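Long-range contacts in multi-copper Oxidase CueO (Ochrobactrum, PDB 6EVG), which is a laccase-like multi-copper oxidase that acts on lignin model compounds and lignosulfonate, probably oxidising phenolic groups: residues L23-L28 with D170-L175; A62-L67 with G145-M150. All blocks are in the same frame, centred on the assembly; numbering follows the deposited sequence.

Interaction 1: L23-L28 with D170-L175; sequences LPLPPL and DIPLVL
Leu-23 reaches Ile-171 and Leu-173 because its CG stands anti to the backbone N (chi1 180°), which turns CD2 toward both side chains on strand 170-178. That single methyl lies 3.7 Å from CG2 of Ile-171 and 3.8 Å from CD2 of Leu-173, and the two leucines cross at about a right angle. The segment 23-28, a proline-rich lead-in to the first of the cupredoxin-like domains that build a multicopper oxidase, meets a strand of the second by apolar contacts alone. Leu-25, an exposed residue with CG anti to its carbonyl carbon, sets CD2 4.0 Å from CD of Pro-172, the two side chains again crossing at about a right angle. Asn-206 bridges the two segments through its carboxamide: it gives its ND2 to the carbonyl oxygens of both Pro-24 and Pro-172 and takes Val-174 N on OD1. Tyr-166 bonds the carbonyl of Pro-26 through its hydroxyl and packs on Pro-172. The buried rings of Pro-26 and Pro-172 run antiparallel alongside one another, CD of Pro-26 meeting CG of Pro-172 at 3.7 Å.

Interaction 2: A62-L67 with G145-M150; sequences AYLGPL and GIAGLM
Two backbone bonds join 62-67 to 145-150, which run almost in the same direction, and at Leu-67 and Leu-149 they become a parallel beta bridge in a sheet of the first cupredoxin-like domain. Leu-149 N points at Pro-66 O in the carbonyl plane, 2.9 Å away and nearly straight at 176°. The bond from Leu-64 N to Gly-145 O, at 2.8 Å, is more bent (137°), its donor tilted from the carbonyl plane. The side chains of the bridged pair lie on one face of the sheet, CG of Leu-67 being 3.9 Å from CB of Leu-149. Between the two bonds, CD2 of Leu-64 packs on CB of Ala-147 at 4.1 Å.

At the other end, Tyr-63 has CG anti to its backbone N (chi1 -169°), which swings the ring back to Gly-145, whose CA sits 3.4 Å from CE1. Gly-145 closes helix 138-144 in a Schellman motif with positive phi; a CB there would run into Tyr-63 CD1 and would also jam against the preceding carbonyl oxygen, so the backbone angles by themselves call for glycine.

Beyond the bridge, Leu-149 also packs on Phe-127 and Trp-129 of strand 126-131, and Trp-129 touches Ala-147 as well. Around Tyr-63, His-46 stacks on the ring, Phe-48 meets it edge-to-face, and Gln-176 bonds its hydroxyl; together they are likely to restrain the ring's tilt. Replacing Tyr-63 by an alanine would probably uncover CA of Gly-145 and leave Gln-176 without its hydroxyl partner and His-46 without its stack. That hydroxyl bond reaches into strand 170-178, joining Tyr-63 OH to OE1 of Gln-176.

How the interactions relate
From the N terminus, the chain enters through 23-28, joins the edge of the first sheet at strand 28-29, and passes through 62-67 into strand 67-71. Helix 138-144 then leads to 145-150, where interaction 2 closes a loop of 77 intervening residues. Strand 170-178 follows strand 148-153 and brings the chain back to its start, so interaction 1 encloses interaction 2. The two touch directly: Pro-27 O lies 2.9 Å from Leu-67 N, a probable hydrogen bond, and Pro-172 CB packs against Leu-149 CD1. Interaction 2 thus knits strands within one sheet, whereas interaction 1 ties the N-terminal lead-in to the sheet containing strand 170-178, in the second cupredoxin-like domain.

Interaction 1: L23-L28 with D170-L175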
loop_
_atom_site.group_PDB
_atom_site.type_symbol
_atom_site.label_atom_id
_atom_site.label_comp_id
_atom_site.label_asym_id
_atom_site.label_seq_id
_atom_site.Cartn_x
_atom_site.Cartn_y
_atom_site.Cartn_z
ATOM N N LEU A 23 8.537 -12.987 -14.313
ATOM C CA LEU A 23 7.840 -11.951 -13.538
ATOM C C LEU A 23 7.188 -10.957 -14.529
ATOM O O LEU A 23 7.873 -10.297 -15.275
ATOM C CB LEU A 23 8.835 -11.228 -12.692
ATOM C CG LEU A 23 8.244 -10.104 -11.820
ATOM C CD1 LEU A 23 7.463 -10.641 -10.661
ATOM C CD2 LEU A 23 9.321 -9.107 -11.373
ATOM N N PRO A 24 5.863 -10.783 -14.453
ATOM C CA PRO A 24 5.191 -9.739 -15.221
ATOM C C PRO A 24 5.524 -8.360 -14.698
ATOM O O PRO A 24 5.700 -8.192 -13.503
ATOM C CB PRO A 24 3.714 -10.048 -14.970
ATOM C CG PRO A 24 3.572 -11.293 -14.360
ATOM C CD PRO A 24 4.885 -11.596 -13.727
ATOM N N LEU A 25 5.587 -7.404 -15.603
ATOM C CA LEU A 25 5.840 -6.019 -15.249
ATOM C C LEU A 25 4.605 -5.177 -15.518
ATOM O O LEU A 25 4.017 -5.266 -16.586
ATOM C CB LEU A 25 7.005 -5.495 -16.110
ATOM C CG LEU A 25 8.402 -5.810 -15.790
ATOM C CD1 LEU A 25 9.219 -5.380 -16.977
ATOM C CD2 LEU A 25 8.758 -4.945 -14.575
ATOM N N PRO A 26 4.176 -4.392 -14.554
ATOM C CA PRO A 26 3.056 -3.450 -14.850
ATOM C C PRO A 26 3.455 -2.574 -16.036
ATOM O O PRO A 26 4.581 -2.036 -16.046
ATOM C CB PRO A 26 2.923 -2.647 -13.547
ATOM C CG PRO A 26 3.445 -3.592 -12.504
ATOM C CD PRO A 26 4.622 -4.263 -13.170
ATOM N N PRO A 27 2.574 -2.358 -17.009
ATOM C CA PRO A 27 2.963 -1.490 -18.095
ATOM C C PRO A 27 3.184 -0.053 -17.603
ATOM O O PRO A 27 2.441 0.442 -16.765
ATOM C CB PRO A 27 1.751 -1.578 -19.026
ATOM C CG PRO A 27 0.799 -2.399 -18.456
ATOM C CD PRO A 27 1.255 -2.979 -17.184
ATOM N N LEU A 28 4.164 0.609 -18.191
ATOM C CA LEU A 28 4.461 2.001 -17.836
ATOM C C LEU A 28 3.508 2.914 -18.582
ATOM O O LEU A 28 3.424 2.836 -19.834
ATOM C CB LEU A 28 5.895 2.305 -18.232
ATOM C CG LEU A 28 6.378 3.712 -18.066
ATOM C CD1 LEU A 28 6.380 4.168 -16.611
ATOM C CD2 LEU A 28 7.781 3.910 -18.662
ATOM N N ASP A 170 15.099 -1.411 -12.055
ATOM C CA ASP A 170 14.109 -0.708 -11.215
ATOM C C ASP A 170 12.808 -1.482 -11.445
ATOM O O ASP A 170 12.189 -1.329 -12.498
ATOM C CB ASP A 170 14.031 0.744 -11.631
ATOM C CG ASP A 170 13.039 1.545 -10.844
ATOM O OD1 ASP A 170 12.502 1.043 -9.813
ATOM O OD2 ASP A 170 12.818 2.746 -11.206
ATOM N N ILE A 171 12.450 -2.336 -10.480
ATOM C CA ILE A 171 11.436 -3.327 -10.667
ATOM C C ILE A 171 10.415 -3.254 -9.529
ATOM O O ILE A 171 10.777 -3.335 -8.373
ATOM C CB ILE A 171 12.054 -4.773 -10.667
ATOM C CG1 ILE A 171 13.110 -4.887 -11.794
ATOM C CG2 ILE A 171 10.990 -5.823 -10.814
ATOM C CD1 ILE A 171 13.961 -6.112 -11.716
ATOM N N PRO A 172 9.119 -3.093 -9.868
ATOM C CA PRO A 172 8.073 -3.114 -8.827
ATOM C C PRO A 172 7.676 -4.548 -8.511
ATOM O O PRO A 172 7.565 -5.384 -9.411
ATOM C CB PRO A 172 6.914 -2.357 -9.487
ATOM C CG PRO A 172 7.062 -2.703 -10.939
ATOM C CD PRO A 172 8.552 -2.849 -11.199
ATOM N N LEU A 173 7.439 -4.777 -7.195
ATOM C CA LEU A 173 6.997 -6.085 -6.700
ATOM C C LEU A 173 5.757 -5.870 -5.847
ATOM O O LEU A 173 5.839 -5.310 -4.744
ATOM C CB LEU A 173 8.059 -6.771 -5.833
ATOM C CG LEU A 173 9.438 -6.982 -6.508
ATOM C CD1 LEU A 173 10.394 -7.624 -5.456
ATOM C CD2 LEU A 173 9.364 -7.821 -7.768
ATOM N N VAL A 174 4.625 -6.367 -6.319
ATOM C CA VAL A 174 3.366 -6.290 -5.581
ATOM C C VAL A 174 3.127 -7.676 -4.969
ATOM O O VAL A 174 2.849 -8.661 -5.681
ATOM C CB VAL A 174 2.180 -5.884 -6.503
ATOM C CG1 VAL A 174 0.911 -5.836 -5.679
ATOM C CG2 VAL A 174 2.490 -4.572 -7.200
ATOM N N LEU A 175 3.242 -7.718 -3.644
ATOM C CA LEU A 175 3.137 -8.966 -2.888
ATOM C C LEU A 175 1.679 -9.171 -2.459
ATOM O O LEU A 175 1.103 -8.261 -1.821
ATOM C CB LEU A 175 4.023 -8.918 -1.649
ATOM C CG LEU A 175 5.479 -8.495 -1.832
ATOM C CD1 LEU A 175 6.238 -8.525 -0.512
ATOM C CD2 LEU A 175 6.220 -9.349 -2.879
#

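Interaction 2: A62-L67 with G145-M150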
loop_
_atom_site.group_PDB
_atom_site.type_symbol
_atom_site.label_atom_id
_atom_site.label_comp_id
_atom_site.label_asym_id
_atom_site.label_seq_id
_atom_site.Cartn_x
_atom_site.Cartn_y
_atom_site.Cartn_z
ATOM N N ALA A 62 -7.276 -7.429 -16.704
ATOM C CA ALA A 62 -8.091 -8.250 -15.835
ATOM C C ALA A 62 -7.613 -8.391 -14.414
ATOM O O ALA A 62 -8.319 -8.925 -13.556
ATOM C CB ALA A 62 -8.223 -9.636 -16.441
ATOM N N TYR A 63 -6.385 -7.896 -14.121
ATOM C CA TYR A 63 -5.812 -8.041 -12.779
ATOM C C TYR A 63 -4.692 -7.005 -12.609
ATOM O O TYR A 63 -3.929 -6.782 -13.560
ATOM C CB TYR A 63 -5.248 -9.484 -12.584
ATOM C CG TYR A 63 -4.901 -9.764 -11.147
ATOM C CD1 TYR A 63 -5.858 -10.159 -10.235
ATOM C CD2 TYR A 63 -3.592 -9.579 -10.641
ATOM C CE1 TYR A 63 -5.585 -10.303 -8.894
ATOM C CE2 TYR A 63 -3.285 -9.731 -9.297
ATOM C CZ TYR A 63 -4.296 -10.079 -8.400
ATOM O OH TYR A 63 -4.057 -10.211 -7.081
ATOM N N LEU A 64 -4.602 -6.394 -11.436
ATOM C CA LEU A 64 -3.589 -5.360 -11.200
ATOM C C LEU A 64 -3.781 -4.245 -12.229
ATOM O O LEU A 64 -4.916 -3.998 -12.640
ATOM C CB LEU A 64 -2.200 -5.957 -11.062
ATOM C CG LEU A 64 -1.837 -6.386 -9.649
ATOM C CD1 LEU A 64 -0.527 -7.129 -9.658
ATOM C CD2 LEU A 64 -1.715 -5.306 -8.627
ATOM N N GLY A 65 -2.729 -3.536 -12.577
ATOM C CA GLY A 65 -2.876 -2.289 -13.289
ATOM C C GLY A 65 -1.534 -1.761 -13.707
ATOM O O GLY A 65 -0.486 -2.350 -13.442
ATOM N N PRO A 66 -1.530 -0.623 -14.407
ATOM C CA PRO A 66 -0.280 -0.003 -14.849
ATOM C C PRO A 66 0.507 0.608 -13.690
ATOM O O PRO A 66 -0.034 0.856 -12.611
ATOM C CB PRO A 66 -0.749 1.092 -15.789
ATOM C CG PRO A 66 -2.094 1.487 -15.232
ATOM C CD PRO A 66 -2.684 0.182 -14.765
ATOM N N LEU A 67 1.770 0.918 -13.999
ATOM C CA LEU A 67 2.570 1.866 -13.195
ATOM C C LEU A 67 2.509 3.201 -13.912
ATOM O O LEU A 67 3.003 3.339 -15.033
ATOM C CB LEU A 67 3.989 1.359 -12.984
ATOM C CG LEU A 67 4.833 2.257 -12.044
ATOM C CD1 LEU A 67 5.772 1.452 -11.208
ATOM C CD2 LEU A 67 5.519 3.378 -12.764
ATOM N N GLY A 145 -8.682 -7.881 -7.673
ATOM C CA GLY A 145 -7.417 -7.506 -8.289
ATOM C C GLY A 145 -7.279 -6.047 -8.670
ATOM O O GLY A 145 -6.279 -5.688 -9.307
ATOM N N ILE A 146 -8.210 -5.161 -8.273
ATOM C CA ILE A 146 -8.145 -3.793 -8.752
ATOM C C ILE A 146 -7.114 -2.977 -7.983
ATOM O O ILE A 146 -7.299 -2.683 -6.790
ATOM C CB ILE A 146 -9.559 -3.140 -8.654
ATOM C CG1 ILE A 146 -10.588 -3.916 -9.463
ATOM C CG2 ILE A 146 -9.481 -1.691 -9.101
ATOM C CD1 ILE A 146 -12.040 -3.575 -9.039
ATOM N N ALA A 147 -6.040 -2.622 -8.668
ATOM C CA ALA A 147 -4.988 -1.772 -8.112
ATOM C C ALA A 147 -4.071 -1.366 -9.222
ATOM O O ALA A 147 -3.957 -2.061 -10.225
ATOM C CB ALA A 147 -4.170 -2.469 -7.038
ATOM N N GLY A 148 -3.383 -0.239 -9.009
ATOM C CA GLY A 148 -2.265 0.151 -9.883
ATOM C C GLY A 148 -1.219 0.884 -9.043
ATOM O O GLY A 148 -1.414 1.099 -7.869
ATOM N N LEU A 149 -0.125 1.225 -9.709
ATOM C CA LEU A 149 1.028 1.842 -9.060
ATOM C C LEU A 149 1.209 3.255 -9.578
ATOM O O LEU A 149 0.836 3.555 -10.707
ATOM C CB LEU A 149 2.293 1.001 -9.295
ATOM C CG LEU A 149 2.186 -0.440 -8.876
ATOM C CD1 LEU A 149 3.471 -1.193 -9.211
ATOM C CD2 LEU A 149 1.853 -0.588 -7.391
ATOM N N MET A 150 1.798 4.132 -8.759
ATOM C CA MET A 150 1.940 5.543 -9.128
ATOM C C MET A 150 3.207 6.130 -8.587
ATOM O O MET A 150 3.277 6.360 -7.369
ATOM C CB MET A 150 0.691 6.320 -8.647
ATOM C CG MET A 150 0.695 7.770 -9.071
ATOM S SD MET A 150 -0.906 8.601 -8.781
ATOM C CE MET A 150 -1.890 7.995 -10.119
#